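Local coordinates for protein flavodoxin-like domain (Synechococcus elongatus PCC 6301, PDB 3HLY) that probably binds a flavin mononucleotide cofactor and takes part in electron transfer, as flavodoxins and their relatives do, at residues S2-S14 and A48-P61. Numbering follows the deposited sequence.
Sequences SVLIGYLSDYGYS and AVSSARGIVLGTPP
Strands 3-7 and 54-58 run side by side and parallel, their axes 4.6 Å apart at an angle of 14°. Leu4 and Gly6 bond with both N-H and C=O to Gly54, Val56 and Gly58; Gly6 N to Val56 O measures 2.8 Å and is nearly straight at 168°. At the start of the pairing, Ser2 O accepts from Gly54 N at 3.2 Å. Val3, Ile5 and Val56 share one face of the sheet. Val56 CG2, anti to its carbonyl carbon, meets Val3 CG1 at 3.8 Å. Ile5 and Val56 lie alongside and point the same way, with CG1 of the isoleucine against CB of the valine. Helix 14-27 and helix 125-144 cover this face. On the other face, CD2 of Leu4 presses on Val49 CG2 at 3.4 Å, joining the strand to the end of helix 42-51. Leu57 folds its CD1 over Gly6, 3.6 Å from Gly6 O. These are central strands of the flavodoxin-like fold, a five-stranded parallel sheet with strand order 2-1-3-4-5. In this family, the loops that follow the C-terminal ends of these strands help form the flavin site. Here Leu8 reaches toward the ring of Pro61, with CD2 against Pro61 CD, and Leu8 CD1 touches Pro60 CB. Tyr11 swings its ring towards Pro61 with CG anti to the backbone N (chi1 -179°). Tyr11 CE1 lies 3.3 Å from Pro61 CD, while Thr59 O sits at the ring edge. Tyr11 OH bonds to Gly93 N. With an alanine here the ring against Pro61 would be gone, which would probably open a gap there and leave Gly93 N without this acceptor. One water accepts from Leu8 N, bonds Ser14 OG at 2.8 Å and donates weakly to Thr59 O.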
loop_
_atom_site.group_PDB
_atom_site.type_symbol
_atom_site.label_atom_id
_atom_site.label_comp_id
_atom_site.label_asym_id
_atom_site.label_seq_id
_atom_site.Cartn_x
_atom_site.Cartn_y
_atom_site.Cartn_z
ATOM N N SER A 2 -10.008 5.745 -7.048
ATOM C CA SER A 2 -8.534 5.769 -7.244
ATOM C C SER A 2 -7.848 4.862 -6.230
ATOM O O SER A 2 -8.498 4.263 -5.368
ATOM C CB SER A 2 -7.999 7.191 -7.082
ATOM O OG SER A 2 -8.212 7.659 -5.758
ATOM N N VAL A 3 -6.528 4.760 -6.343
ATOM C CA VAL A 3 -5.772 3.936 -5.424
ATOM C C VAL A 3 -4.752 4.786 -4.663
ATOM O O VAL A 3 -4.041 5.594 -5.245
ATOM C CB VAL A 3 -5.068 2.794 -6.176
ATOM C CG1 VAL A 3 -4.248 1.948 -5.208
ATOM C CG2 VAL A 3 -6.108 1.927 -6.871
ATOM N N LEU A 4 -4.717 4.623 -3.351
ATOM C CA LEU A 4 -3.781 5.369 -2.531
ATOM C C LEU A 4 -2.612 4.462 -2.203
ATOM O O LEU A 4 -2.804 3.383 -1.671
ATOM C CB LEU A 4 -4.433 5.804 -1.221
ATOM C CG LEU A 4 -3.482 6.320 -0.123
ATOM C CD1 LEU A 4 -2.837 7.649 -0.549
ATOM C CD2 LEU A 4 -4.251 6.513 1.163
ATOM N N ILE A 5 -1.405 4.906 -2.518
ATOM C CA ILE A 5 -0.224 4.124 -2.186
ATOM C C ILE A 5 0.510 4.863 -1.073
ATOM O O ILE A 5 0.945 6.007 -1.244
ATOM C CB ILE A 5 0.702 3.947 -3.398
ATOM C CG1 ILE A 5 -0.054 3.199 -4.504
ATOM C CG2 ILE A 5 1.945 3.160 -3.000
ATOM C CD1 ILE A 5 0.787 2.887 -5.728
ATOM N N GLY A 6 0.605 4.218 0.084
ATOM C CA GLY A 6 1.285 4.816 1.217
ATOM C C GLY A 6 2.529 4.031 1.585
ATOM O O GLY A 6 2.530 2.797 1.547
ATOM N N TYR A 7 3.599 4.741 1.929
ATOM C CA TYR A 7 4.856 4.096 2.309
ATOM C C TYR A 7 5.739 5.080 3.052
ATOM O O TYR A 7 5.365 6.232 3.244
ATOM C CB TYR A 7 5.608 3.594 1.071
ATOM C CG TYR A 7 5.879 4.673 0.051
ATOM C CD1 TYR A 7 4.850 5.177 -0.744
ATOM C CD2 TYR A 7 7.156 5.224 -0.095
ATOM C CE1 TYR A 7 5.078 6.200 -1.653
ATOM C CE2 TYR A 7 7.395 6.258 -1.009
ATOM C CZ TYR A 7 6.346 6.738 -1.782
ATOM O OH TYR A 7 6.553 7.750 -2.691
ATOM N N LEU A 8 6.914 4.623 3.474
ATOM C CA LEU A 8 7.848 5.499 4.169
ATOM C C LEU A 8 8.982 5.879 3.235
ATOM O O LEU A 8 9.616 5.019 2.624
ATOM C CB LEU A 8 8.432 4.823 5.417
ATOM C CG LEU A 8 7.570 4.738 6.677
ATOM C CD1 LEU A 8 6.469 3.717 6.471
ATOM C CD2 LEU A 8 8.443 4.329 7.858
ATOM N N SER A 9 9.242 7.172 3.125
ATOM C CA SER A 9 10.320 7.625 2.270
ATOM C C SER A 9 11.635 7.039 2.733
ATOM O O SER A 9 11.961 7.076 3.913
ATOM C CB SER A 9 10.419 9.149 2.290
ATOM O OG SER A 9 9.425 9.725 1.463
ATOM N N ASP A 10 12.381 6.484 1.791
ATOM C CA ASP A 10 13.692 5.925 2.063
ATOM C C ASP A 10 13.792 4.851 3.142
ATOM O O ASP A 10 14.802 4.768 3.839
ATOM C CB ASP A 10 14.666 7.070 2.368
ATOM C CG ASP A 10 14.651 8.139 1.288
ATOM O OD1 ASP A 10 14.412 7.777 0.116
ATOM O OD2 ASP A 10 14.876 9.334 1.593
ATOM N N TYR A 11 12.752 4.032 3.276
ATOM C CA TYR A 11 12.759 2.926 4.230
ATOM C C TYR A 11 12.871 1.653 3.403
ATOM O O TYR A 11 11.969 1.322 2.636
ATOM C CB TYR A 11 11.466 2.877 5.049
ATOM C CG TYR A 11 11.459 1.755 6.062
ATOM C CD1 TYR A 11 10.351 0.920 6.203
ATOM C CD2 TYR A 11 12.575 1.511 6.870
ATOM C CE1 TYR A 11 10.355 -0.132 7.115
ATOM C CE2 TYR A 11 12.590 0.463 7.786
ATOM C CZ TYR A 11 11.480 -0.357 7.900
ATOM O OH TYR A 11 11.504 -1.424 8.767
ATOM N N GLY A 12 13.977 0.938 3.549
ATOM C CA GLY A 12 14.156 -0.272 2.768
ATOM C C GLY A 12 14.051 0.049 1.283
ATOM O O GLY A 12 14.709 0.969 0.792
ATOM N N TYR A 13 13.221 -0.703 0.568
ATOM C CA TYR A 13 13.024 -0.480 -0.860
ATOM C C TYR A 13 11.623 0.048 -1.144
ATOM O O TYR A 13 11.101 -0.127 -2.244
ATOM C CB TYR A 13 13.260 -1.779 -1.628
ATOM C CG TYR A 13 14.716 -2.173 -1.694
ATOM C CD1 TYR A 13 15.491 -1.875 -2.817
ATOM C CD2 TYR A 13 15.328 -2.824 -0.626
ATOM C CE1 TYR A 13 16.842 -2.219 -2.871
ATOM C CE2 TYR A 13 16.676 -3.169 -0.670
ATOM C CZ TYR A 13 17.423 -2.866 -1.792
ATOM O OH TYR A 13 18.752 -3.212 -1.829
ATOM N N SER A 14 11.022 0.701 -0.148
ATOM C CA SER A 14 9.676 1.249 -0.287
ATOM C C SER A 14 9.485 2.147 -1.510
ATOM O O SER A 14 8.531 1.961 -2.264
ATOM C CB SER A 14 9.279 2.026 0.971
ATOM O OG SER A 14 8.990 1.144 2.033
ATOM N N ALA A 48 -8.271 11.167 1.526
ATOM C CA ALA A 48 -7.612 10.360 0.514
ATOM C C ALA A 48 -7.968 8.882 0.684
ATOM O O ALA A 48 -8.246 8.191 -0.283
ATOM C CB ALA A 48 -6.103 10.543 0.601
ATOM N N VAL A 49 -7.965 8.399 1.919
ATOM C CA VAL A 49 -8.280 6.996 2.169
ATOM C C VAL A 49 -9.753 6.646 1.954
ATOM O O VAL A 49 -10.059 5.688 1.254
ATOM C CB VAL A 49 -7.855 6.580 3.597
ATOM C CG1 VAL A 49 -8.136 5.101 3.831
ATOM C CG2 VAL A 49 -6.393 6.864 3.797
ATOM N N SER A 50 -10.669 7.428 2.521
ATOM C CA SER A 50 -12.096 7.118 2.390
ATOM C C SER A 50 -12.627 7.052 0.960
ATOM O O SER A 50 -13.543 6.273 0.666
ATOM C CB SER A 50 -12.944 8.113 3.195
ATOM O OG SER A 50 -14.251 7.592 3.418
ATOM N N SER A 51 -12.059 7.863 0.071
ATOM C CA SER A 51 -12.498 7.873 -1.318
ATOM C C SER A 51 -11.699 6.903 -2.179
ATOM O O SER A 51 -12.038 6.674 -3.326
ATOM C CB SER A 51 -12.376 9.282 -1.896
ATOM O OG SER A 51 -11.029 9.698 -1.869
ATOM N N ALA A 52 -10.635 6.339 -1.620
ATOM C CA ALA A 52 -9.802 5.400 -2.353
ATOM C C ALA A 52 -10.570 4.131 -2.678
ATOM O O ALA A 52 -11.285 3.606 -1.840
ATOM C CB ALA A 52 -8.566 5.050 -1.530
ATOM N N ARG A 53 -10.432 3.633 -3.894
ATOM C CA ARG A 53 -11.111 2.405 -4.250
ATOM C C ARG A 53 -10.191 1.283 -3.742
ATOM O O ARG A 53 -10.631 0.185 -3.384
ATOM C CB ARG A 53 -11.309 2.339 -5.765
ATOM C CG ARG A 53 -12.312 1.296 -6.199
ATOM C CD ARG A 53 -12.989 1.647 -7.530
ATOM N NE ARG A 53 -13.649 0.475 -8.108
ATOM C CZ ARG A 53 -14.631 -0.202 -7.520
ATOM N NH1 ARG A 53 -15.090 0.176 -6.333
ATOM N NH2 ARG A 53 -15.134 -1.280 -8.104
ATOM N N GLY A 54 -8.904 1.599 -3.676
ATOM C CA GLY A 54 -7.934 0.638 -3.218
ATOM C C GLY A 54 -6.839 1.316 -2.437
ATOM O O GLY A 54 -6.535 2.501 -2.637
ATOM N N ILE A 55 -6.265 0.550 -1.524
ATOM C CA ILE A 55 -5.191 1.016 -0.681
ATOM C C ILE A 55 -3.988 0.068 -0.820
ATOM O O ILE A 55 -4.132 -1.142 -0.709
ATOM C CB ILE A 55 -5.626 1.026 0.787
ATOM C CG1 ILE A 55 -6.865 1.920 0.966
ATOM C CG2 ILE A 55 -4.486 1.493 1.655
ATOM C CD1 ILE A 55 -7.479 1.803 2.331
ATOM N N VAL A 56 -2.820 0.627 -1.082
ATOM C CA VAL A 56 -1.595 -0.163 -1.182
ATOM C C VAL A 56 -0.689 0.380 -0.090
ATOM O O VAL A 56 -0.451 1.592 -0.019
ATOM C CB VAL A 56 -0.916 0.011 -2.528
ATOM C CG1 VAL A 56 0.446 -0.700 -2.526
ATOM C CG2 VAL A 56 -1.803 -0.556 -3.611
ATOM N N LEU A 57 -0.208 -0.514 0.761
ATOM C CA LEU A 57 0.662 -0.138 1.865
ATOM C C LEU A 57 1.971 -0.945 1.922
ATOM O O LEU A 57 1.976 -2.163 1.745
ATOM C CB LEU A 57 -0.112 -0.334 3.169
ATOM C CG LEU A 57 0.434 0.273 4.446
ATOM C CD1 LEU A 57 0.417 1.784 4.300
ATOM C CD2 LEU A 57 -0.414 -0.185 5.642
ATOM N N GLY A 58 3.083 -0.259 2.149
ATOM C CA GLY A 58 4.350 -0.956 2.287
ATOM C C GLY A 58 4.425 -1.276 3.770
ATOM O O GLY A 58 3.865 -0.530 4.572
ATOM N N THR A 59 5.075 -2.369 4.154
ATOM C CA THR A 59 5.164 -2.708 5.577
ATOM C C THR A 59 5.962 -1.684 6.364
ATOM O O THR A 59 7.060 -1.292 5.971
ATOM C CB THR A 59 5.818 -4.075 5.822
ATOM O OG1 THR A 59 7.061 -4.137 5.119
ATOM C CG2 THR A 59 4.907 -5.204 5.361
ATOM N N PRO A 60 5.380 -1.195 7.463
ATOM C CA PRO A 60 6.023 -0.212 8.333
ATOM C C PRO A 60 6.646 -0.858 9.555
ATOM O O PRO A 60 6.028 -1.677 10.232
ATOM C CB PRO A 60 4.890 0.731 8.699
ATOM C CG PRO A 60 3.700 -0.182 8.722
ATOM C CD PRO A 60 3.910 -1.122 7.575
ATOM N N PRO A 61 7.873 -0.452 9.878
ATOM C CA PRO A 61 8.598 -0.990 11.028
ATOM C C PRO A 61 7.834 -1.028 12.317
ATOM O O PRO A 61 7.063 -0.126 12.636
ATOM C CB PRO A 61 9.771 -0.051 11.184
ATOM C CG PRO A 61 9.195 1.259 10.734
ATOM C CD PRO A 61 8.381 0.883 9.520
HETATM O O HOH W 1 7.037 1.416 4.068
#